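Local structure of serpin-ZX (Arabidopsis thaliana, 3LE2) at residues L187-F193 against T202-T207; G219-L225 against M238-D244. The protein inhibits target proteases such as metacaspase-9 and RD21A, presenting a reactive centre loop whose cleavage leaves the protease covalently trapped, and so restrains programmed cell death. All blocks are in the same frame, centred on the assembly; numbering follows the deposited sequence.

Contact 1: L187-F193 against T202-T207; sequences LTQEGEF and TAPFMT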
loop_
_atom_site.group_PDB
_atom_site.type_symbol
_atom_site.label_atom_id
_atom_site.label_comp_id
_atom_site.label_asym_id
_atom_site.label_seq_id
_atom_site.Cartn_x
_atom_site.Cartn_y
_atom_site.Cartn_z
ATOM N N LEU A 187 20.303 8.032 20.275
ATOM C CA LEU A 187 19.221 8.770 20.929
ATOM C C LEU A 187 17.957 7.943 21.149
ATOM O O LEU A 187 17.099 8.298 21.958
ATOM C CB LEU A 187 18.868 10.024 20.132
ATOM C CG LEU A 187 19.949 11.103 20.073
ATOM C CD1 LEU A 187 19.477 12.319 19.274
ATOM C CD2 LEU A 187 20.336 11.504 21.483
ATOM N N THR A 188 17.837 6.846 20.421
ATOM C CA THR A 188 16.714 5.945 20.611
ATOM C C THR A 188 16.670 5.472 22.063
ATOM O O THR A 188 17.687 5.053 22.612
ATOM C CB THR A 188 16.827 4.740 19.681
ATOM O OG1 THR A 188 16.956 5.199 18.331
ATOM C CG2 THR A 188 15.605 3.835 19.818
ATOM N N GLN A 189 15.497 5.548 22.684
ATOM C CA GLN A 189 15.341 5.161 24.081
ATOM C C GLN A 189 14.016 4.432 24.260
ATOM O O GLN A 189 13.100 4.607 23.460
ATOM C CB GLN A 189 15.387 6.396 24.992
ATOM C CG GLN A 189 16.710 7.182 24.941
ATOM C CD GLN A 189 17.912 6.390 25.476
ATOM O OE1 GLN A 189 17.787 5.597 26.417
ATOM N NE2 GLN A 189 19.083 6.615 24.879
ATOM N N GLU A 190 13.915 3.611 25.300
ATOM C CA GLU A 190 12.662 2.924 25.601
ATOM C C GLU A 190 11.617 3.932 26.074
ATOM O O GLU A 190 11.961 4.985 26.615
ATOM C CB GLU A 190 12.868 1.827 26.656
ATOM C CG GLU A 190 13.842 0.732 26.240
ATOM C CD GLU A 190 13.441 0.036 24.945
ATOM O OE1 GLU A 190 12.528 -0.820 24.968
ATOM O OE2 GLU A 190 14.054 0.337 23.901
ATOM N N GLY A 191 10.341 3.611 25.855
ATOM C CA GLY A 191 9.242 4.503 26.201
ATOM C C GLY A 191 7.900 3.790 26.141
ATOM O O GLY A 191 7.800 2.704 25.591
ATOM N N GLU A 192 6.865 4.399 26.702
ATOM C CA GLU A 192 5.551 3.767 26.760
ATOM C C GLU A 192 4.685 4.031 25.525
ATOM O O GLU A 192 4.460 5.181 25.138
ATOM C CB GLU A 192 4.803 4.204 28.028
ATOM C CG GLU A 192 5.477 3.743 29.332
ATOM C CD GLU A 192 5.816 2.242 29.345
ATOM O OE1 GLU A 192 4.884 1.413 29.468
ATOM O OE2 GLU A 192 7.015 1.883 29.245
ATOM N N PHE A 193 4.201 2.958 24.909
ATOM C CA PHE A 193 3.205 3.069 23.851
ATOM C C PHE A 193 1.846 2.687 24.441
ATOM O O PHE A 193 1.726 1.688 25.155
ATOM C CB PHE A 193 3.567 2.163 22.668
ATOM C CG PHE A 193 2.662 2.328 21.476
ATOM C CD1 PHE A 193 3.007 3.178 20.435
ATOM C CD2 PHE A 193 1.463 1.641 21.400
ATOM C CE1 PHE A 193 2.176 3.331 19.354
ATOM C CE2 PHE A 193 0.626 1.792 20.317
ATOM C CZ PHE A 193 0.977 2.636 19.295
ATOM N N THR A 202 6.337 -1.193 26.691
ATOM C CA THR A 202 7.604 -0.477 26.558
ATOM C C THR A 202 8.253 -0.775 25.212
ATOM O O THR A 202 8.420 -1.936 24.839
ATOM C CB THR A 202 8.583 -0.846 27.690
ATOM O OG1 THR A 202 8.008 -0.480 28.948
ATOM C CG2 THR A 202 9.896 -0.108 27.519
ATOM N N ALA A 203 8.626 0.272 24.488
ATOM C CA ALA A 203 9.120 0.111 23.128
ATOM C C ALA A 203 10.175 1.169 22.768
ATOM O O ALA A 203 10.208 2.248 23.366
ATOM C CB ALA A 203 7.943 0.154 22.144
ATOM N N PRO A 204 11.052 0.853 21.801
ATOM C CA PRO A 204 12.058 1.810 21.319
ATOM C C PRO A 204 11.430 2.971 20.523
ATOM O O PRO A 204 10.793 2.747 19.490
ATOM C CB PRO A 204 12.950 0.966 20.385
ATOM C CG PRO A 204 12.444 -0.449 20.469
ATOM C CD PRO A 204 11.094 -0.430 21.077
ATOM N N PHE A 205 11.605 4.194 21.010
ATOM C CA PHE A 205 11.194 5.392 20.294
ATOM C C PHE A 205 12.411 6.149 19.774
ATOM O O PHE A 205 13.308 6.492 20.547
ATOM C CB PHE A 205 10.412 6.329 21.211
ATOM C CG PHE A 205 8.981 5.921 21.440
ATOM C CD1 PHE A 205 7.978 6.353 20.584
ATOM C CD2 PHE A 205 8.633 5.137 22.529
ATOM C CE1 PHE A 205 6.660 6.015 20.800
ATOM C CE2 PHE A 205 7.302 4.782 22.752
ATOM C CZ PHE A 205 6.314 5.222 21.884
ATOM N N MET A 206 12.435 6.418 18.471
ATOM C CA MET A 206 13.461 7.267 17.886
ATOM C C MET A 206 13.146 8.727 18.191
ATOM O O MET A 206 11.984 9.095 18.368
ATOM C CB MET A 206 13.515 7.059 16.375
ATOM C CG MET A 206 13.598 5.612 15.967
ATOM S SD MET A 206 13.815 5.396 14.199
ATOM C CE MET A 206 12.414 6.315 13.567
ATOM N N THR A 207 14.180 9.558 18.256
ATOM C CA THR A 207 13.983 10.986 18.481
ATOM C C THR A 207 14.958 11.823 17.675
ATOM O O THR A 207 15.898 11.298 17.072
ATOM C CB THR A 207 14.108 11.375 19.966
ATOM O OG1 THR A 207 13.628 12.714 20.143
ATOM C CG2 THR A 207 15.559 11.287 20.426
HETATM O O HOH W 1 16.783 8.309 17.673
HETATM O O HOH W 2 11.357 -2.788 23.941
#
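Leu187 meets the second segment through its CB, 3.6 Å from Thr207 CG2, just before strand 189-193 begins. Thr188 lies alongside Met206, the two side chains pointing the same way. Its CG2, anti to the backbone N, rests 3.6 Å from Phe205 O, while OG1 is hydrogen-bonded to Glu337 OE2 and accepts from a water that also takes the N-H of Thr207. Gln189 and Phe205 then form a hydrogen-bonded antiparallel pair in which Phe205 N to Gln189 O, at 2.9 Å, is nearly straight (171°). Glu190 is bent at chi2 (-57°), which folds its carboxylate back over the neighbouring strand: OE2 comes 3.6 Å from Pro204 CA, and OE1 shares a water with Thr202 O. Its CB also touches Thr202 CG2.

At Gly191 the pairing with Ala203 is uneven, since Ala203 N to Gly191 O is sound but Gly191 N to Ala203 O is weak (126°). The Phe205 ring lies against the Gly191 backbone, CD2 nearest CA; Gly191 O lies at the ring edge, in plane, 3.6 Å from CE2. Glu192 bends likewise, and its OE2 receives the Thr202 hydroxyl on the syn lone pair at 2.6 Å. Phe193 CD1 finally reaches Phe205 CZ at 4.1 Å, the side chains crossing at about a right angle.

The segments form the s4C-s3C hairpin of serpin sheet C, whose second strand pairs onward with strand 277-289. One face carries Glu190, Glu192, Thr202 and Pro204, mostly polar and exposed; on the other, Phe205 is buried with Gly191, Ala203 and Pro280, Gln189 being the exposed exception. The short bond to Thr202 would probably stabilise the charged form of Glu192.

Contact 2: G219-L225 against M238-D244; sequences GFKVLGL and MYFYLPD
Val222 and Tyr241 lie side by side, pointing the same way from a non-hydrogen-bonded pair. Val222 CG2 is 3.6 Å from Tyr241 CD1, and CG1 sits over one face of the ring, 4.1 Å above its plane and offset toward the rim. Tyr239, on this same face of the strands, leans obliquely across Gly224, its CD1 3.5 Å from Gly224 CA, and the phenol continues to a hydrogen bond with Asn377.

On the reverse face Phe240 is flanked by two leucines. Leu223 runs beside it, CD2 to Phe240 CD2 at 3.8 Å, while Leu225 approaches obliquely with CD1 3.6 Å from CE2. Leu223 O lies at the Phe240 ring edge, in plane, and accepts the backbone N-H of Phe240 (N to O 2.8 Å). Phe364 of strand 361-365 packs on Leu223 and Phe240 from outside the pair.

Beyond the strand ends, Asp244 N bonds to Gly219 O at 2.9 Å, from above the carbonyl plane. A water accepts from Gly219 N and probably donates to Asp244 OD2, 2.7 Å away.

The strands, antiparallel at 161°, form the s2B-s3B hairpin of sheet B, with s3B pairing onward to strand 370-376. Both faces are largely apolar, though Lys221 sends NZ to Asp363 O. Regular backbone bonds satisfy buried polar groups, leaving aliphatic-aromatic packing to fill the sides; charge and water gather at the Gly219-Asp244 end.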
loop_
_atom_site.group_PDB
_atom_site.type_symbol
_atom_site.label_atom_id
_atom_site.label_comp_id
_atom_site.label_asym_id
_atom_site.label_seq_id
_atom_site.Cartn_x
_atom_site.Cartn_y
_atom_site.Cartn_z
ATOM N N GLY A 219 -7.762 18.099 15.844
ATOM C CA GLY A 219 -7.886 16.745 16.354
ATOM C C GLY A 219 -6.744 15.788 16.047
ATOM O O GLY A 219 -6.749 14.644 16.516
ATOM N N PHE A 220 -5.776 16.236 15.249
ATOM C CA PHE A 220 -4.675 15.367 14.845
ATOM C C PHE A 220 -3.495 16.139 14.310
ATOM O O PHE A 220 -3.568 17.342 14.105
ATOM C CB PHE A 220 -5.131 14.362 13.787
ATOM C CG PHE A 220 -5.636 14.995 12.519
ATOM C CD1 PHE A 220 -6.937 15.489 12.437
ATOM C CD2 PHE A 220 -4.817 15.091 11.398
ATOM C CE1 PHE A 220 -7.406 16.068 11.257
ATOM C CE2 PHE A 220 -5.285 15.681 10.213
ATOM C CZ PHE A 220 -6.578 16.154 10.147
ATOM N N LYS A 221 -2.399 15.429 14.092
ATOM C CA LYS A 221 -1.224 16.010 13.476
ATOM C C LYS A 221 -0.705 15.114 12.363
ATOM O O LYS A 221 -1.005 13.917 12.320
ATOM C CB LYS A 221 -0.144 16.239 14.514
ATOM C CG LYS A 221 -0.512 17.279 15.547
ATOM C CD LYS A 221 0.467 17.224 16.704
ATOM C CE LYS A 221 -0.090 17.925 17.915
ATOM N NZ LYS A 221 0.928 17.938 18.999
ATOM N N VAL A 222 0.051 15.704 11.445
ATOM C CA VAL A 222 0.679 14.931 10.386
ATOM C C VAL A 222 2.178 15.192 10.305
ATOM O O VAL A 222 2.625 16.343 10.362
ATOM C CB VAL A 222 0.046 15.205 9.023
ATOM C CG1 VAL A 222 0.706 14.328 7.955
ATOM C CG2 VAL A 222 -1.453 14.949 9.087
ATOM N N LEU A 223 2.945 14.106 10.204
ATOM C CA LEU A 223 4.392 14.188 10.023
ATOM C C LEU A 223 4.760 13.570 8.682
ATOM O O LEU A 223 4.260 12.508 8.335
ATOM C CB LEU A 223 5.121 13.461 11.148
ATOM C CG LEU A 223 6.575 13.076 10.849
ATOM C CD1 LEU A 223 7.490 14.285 10.857
ATOM C CD2 LEU A 223 7.052 12.036 11.847
ATOM N N GLY A 224 5.596 14.258 7.905
ATOM C CA GLY A 224 6.108 13.692 6.670
ATOM C C GLY A 224 7.587 13.383 6.822
ATOM O O GLY A 224 8.339 14.221 7.320
ATOM N N LEU A 225 7.999 12.182 6.423
ATOM C CA LEU A 225 9.427 11.797 6.408
ATOM C C LEU A 225 9.853 11.356 5.014
ATOM O O LEU A 225 9.600 10.216 4.625
ATOM C CB LEU A 225 9.719 10.651 7.392
ATOM C CG LEU A 225 9.585 10.865 8.903
ATOM C CD1 LEU A 225 9.869 9.590 9.632
ATOM C CD2 LEU A 225 10.516 11.946 9.407
ATOM N N MET A 238 6.932 9.053 3.744
ATOM C CA MET A 238 6.001 8.351 4.614
ATOM C C MET A 238 5.317 9.394 5.470
ATOM O O MET A 238 5.956 10.308 5.992
ATOM C CB MET A 238 6.705 7.286 5.487
ATOM C CG MET A 238 5.780 6.616 6.526
ATOM S SD MET A 238 6.571 5.350 7.543
ATOM C CE MET A 238 6.587 3.971 6.391
ATOM N N TYR A 239 4.007 9.270 5.588
ATOM C CA TYR A 239 3.240 10.205 6.372
ATOM C C TYR A 239 2.632 9.493 7.563
ATOM O O TYR A 239 2.170 8.340 7.452
ATOM C CB TYR A 239 2.164 10.869 5.502
ATOM C CG TYR A 239 2.773 11.727 4.411
ATOM C CD1 TYR A 239 3.263 13.000 4.689
ATOM C CD2 TYR A 239 2.894 11.244 3.121
ATOM C CE1 TYR A 239 3.857 13.770 3.698
ATOM C CE2 TYR A 239 3.462 12.002 2.131
ATOM C CZ TYR A 239 3.942 13.265 2.415
ATOM O OH TYR A 239 4.505 13.992 1.397
ATOM N N PHE A 240 2.662 10.184 8.702
ATOM C CA PHE A 240 2.111 9.683 9.956
ATOM C C PHE A 240 0.943 10.570 10.344
ATOM O O PHE A 240 1.100 11.784 10.435
ATOM C CB PHE A 240 3.159 9.736 11.068
ATOM C CG PHE A 240 4.386 8.913 10.791
ATOM C CD1 PHE A 240 4.636 7.760 11.510
ATOM C CD2 PHE A 240 5.293 9.299 9.812
ATOM C CE1 PHE A 240 5.760 7.000 11.265
ATOM C CE2 PHE A 240 6.419 8.544 9.559
ATOM C CZ PHE A 240 6.651 7.392 10.287
ATOM N N TYR A 241 -0.220 9.954 10.553
ATOM C CA TYR A 241 -1.415 10.672 10.953
ATOM C C TYR A 241 -1.754 10.295 12.379
ATOM O O TYR A 241 -2.237 9.189 12.646
ATOM C CB TYR A 241 -2.582 10.377 10.008
ATOM C CG TYR A 241 -2.223 10.606 8.559
ATOM C CD1 TYR A 241 -2.671 11.742 7.864
ATOM C CD2 TYR A 241 -1.426 9.692 7.879
ATOM C CE1 TYR A 241 -2.326 11.948 6.521
ATOM C CE2 TYR A 241 -1.078 9.884 6.549
ATOM C CZ TYR A 241 -1.524 11.003 5.874
ATOM O OH TYR A 241 -1.153 11.154 4.558
ATOM N N LEU A 242 -1.506 11.241 13.281
ATOM C CA LEU A 242 -1.551 11.012 14.714
ATOM C C LEU A 242 -2.718 11.736 15.401
ATOM O O LEU A 242 -2.690 12.946 15.568
ATOM C CB LEU A 242 -0.225 11.470 15.316
ATOM C CG LEU A 242 0.073 11.194 16.789
ATOM C CD1 LEU A 242 0.201 9.703 17.027
ATOM C CD2 LEU A 242 1.348 11.921 17.215
ATOM N N PRO A 243 -3.749 10.985 15.819
ATOM C CA PRO A 243 -4.859 11.588 16.563
ATOM C C PRO A 243 -4.339 12.232 17.837
ATOM O O PRO A 243 -3.345 11.754 18.378
ATOM C CB PRO A 243 -5.721 10.384 16.946
ATOM C CG PRO A 243 -5.315 9.296 16.019
ATOM C CD PRO A 243 -3.871 9.523 15.730
ATOM N N ASP A 244 -4.988 13.293 18.308
ATOM C CA ASP A 244 -4.628 13.872 19.597
ATOM C C ASP A 244 -4.904 12.860 20.708
ATOM O O ASP A 244 -4.091 12.692 21.614
ATOM C CB ASP A 244 -5.408 15.168 19.854
ATOM C CG ASP A 244 -5.033 16.283 18.876
ATOM O OD1 ASP A 244 -4.037 16.126 18.141
ATOM O OD2 ASP A 244 -5.729 17.314 18.842
HETATM O O HOH W 3 -6.273 19.807 17.901
#

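Overall arrangement
Contacts 1 and 2 are successive antiparallel hairpins, the first closing before the second opens along the chain. Their centres lie 18 Å apart and their nearest atoms about 6 Å apart, so they do not touch. They differ in depth: contact 1 is about 26 Å from the chain centre and partly exposed, whereas contact 2 is about 17 Å from it and mostly buried. Strand 361-365 of sheet C leads along the chain into strand 370-376, which pairs with contact 2 in sheet B. An acetate, probably from the crystallisation liquor, lies about 3 Å from the Tyr239 side chain. Both hairpins stand away from the reactive bond Arg353-Gly354, in the serpin body from which the reactive centre loop extends.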